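Local coordinates for BtGH115A (Bacteroides thetaiotaomicron, PDB 5BY3), which is a 4-O-methyl-alpha-glucuronidase of glycoside hydrolase family 115 with specificity for decorated arabinogalactans, at residues E36-V39 against V40-S43. Sequence-based numbering, arbitrary orientation.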
# COMPACT_ATOMS: atom_id res chain seq x y z
N GLU A 36 -32.28 9.29 4.04
CA GLU A 36 -30.89 8.95 4.31
C GLU A 36 -29.97 9.21 3.14
O GLU A 36 -30.40 9.10 1.99
CB GLU A 36 -30.78 7.51 4.75
CG GLU A 36 -29.84 7.39 5.92
CD GLU A 36 -30.51 7.03 7.24
OE1 GLU A 36 -31.75 6.81 7.33
OE2 GLU A 36 -29.75 6.94 8.21
N ALA A 37 -28.72 9.55 3.44
CA ALA A 37 -27.75 9.93 2.41
C ALA A 37 -27.55 8.84 1.32
O ALA A 37 -27.76 7.65 1.59
CB ALA A 37 -26.44 10.31 3.05
N PRO A 38 -27.21 9.23 0.09
CA PRO A 38 -27.02 8.26 -1.02
C PRO A 38 -26.18 7.02 -0.66
O PRO A 38 -26.54 5.87 -1.01
CB PRO A 38 -26.32 9.09 -2.11
CG PRO A 38 -26.38 10.55 -1.64
CD PRO A 38 -27.28 10.61 -0.43
N VAL A 39 -25.12 7.26 0.10
CA VAL A 39 -24.17 6.24 0.49
C VAL A 39 -24.89 5.17 1.28
O VAL A 39 -24.54 3.98 1.16
CB VAL A 39 -22.94 6.85 1.21
CG1 VAL A 39 -23.33 7.62 2.48
CG2 VAL A 39 -21.87 5.80 1.49
N VAL A 40 -25.92 5.56 2.04
CA VAL A 40 -26.68 4.57 2.81
C VAL A 40 -27.47 3.69 1.84
O VAL A 40 -27.44 2.47 1.93
CB VAL A 40 -27.58 5.21 3.91
CG1 VAL A 40 -28.44 4.17 4.64
CG2 VAL A 40 -26.72 5.93 4.93
N ARG A 41 -28.13 4.31 0.87
CA ARG A 41 -28.94 3.56 -0.08
C ARG A 41 -28.09 2.67 -0.99
O ARG A 41 -28.47 1.55 -1.26
CB ARG A 41 -29.89 4.48 -0.87
CG ARG A 41 -31.32 4.56 -0.29
CD ARG A 41 -32.01 5.91 -0.55
NE ARG A 41 -31.64 6.51 -1.85
CZ ARG A 41 -31.00 7.67 -2.02
NH1 ARG A 41 -30.65 8.43 -0.97
NH2 ARG A 41 -30.71 8.09 -3.25
N THR A 42 -26.92 3.16 -1.38
CA THR A 42 -25.97 2.40 -2.20
C THR A 42 -25.52 1.10 -1.53
O THR A 42 -25.43 0.09 -2.19
CB THR A 42 -24.74 3.25 -2.52
OG1 THR A 42 -25.17 4.48 -3.10
CG2 THR A 42 -23.87 2.55 -3.51
N SER A 43 -25.28 1.17 -0.21
CA SER A 43 -24.79 0.06 0.61
C SER A 43 -25.87 -0.97 0.88
O SER A 43 -25.61 -2.18 0.98
CB SER A 43 -24.27 0.58 1.96
OG SER A 43 -23.40 1.68 1.75
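Val39 O accepts two hydrogen bonds from Ser43, one from the hydroxyl OG at 2.6 Å and one from the amide N at 3.2 Å. This is the start of helix 38-55, the helix of a beta-alpha-beta unit between strands 28-31 and 59-62. The hydroxyl lies beside its own backbone N (chi1 -48°), which turns OG back onto the carbonyl one turn earlier. Replacing Ser43 by an alanine removes OG, and Val39 O would probably lose its shorter partner and keep only the hydrogen bond from Ser43 N. Pro38 O accepts Thr42 N at 2.8 Å in a nearly straight bond, with the donor almost in line with the C=O. Thr42 OG1 is also close to Pro38 O, but it has a further partner in Lys234 O. Ala37 is the N-cap residue. Its O receives Val40 N from above the carbonyl plane, and Arg41 N more weakly. Ala37, Val39, Val40 and Ser43 also touch helix 113-126. Ahead of the cap, the Glu36 side chain turns about CB-CG (chi2 110°) and lays CG against both methyls of Val40, with CG2 at 3.6 Å. Its carboxylate atom OE2 is hydrogen-bonded to Thr72 OG1. The guanidinium of Arg41 comes edge-on to Glu36 O, in its own plane, where NH1 makes a weak hydrogen bond of 3.0 Å with an N-H...O angle of 130°.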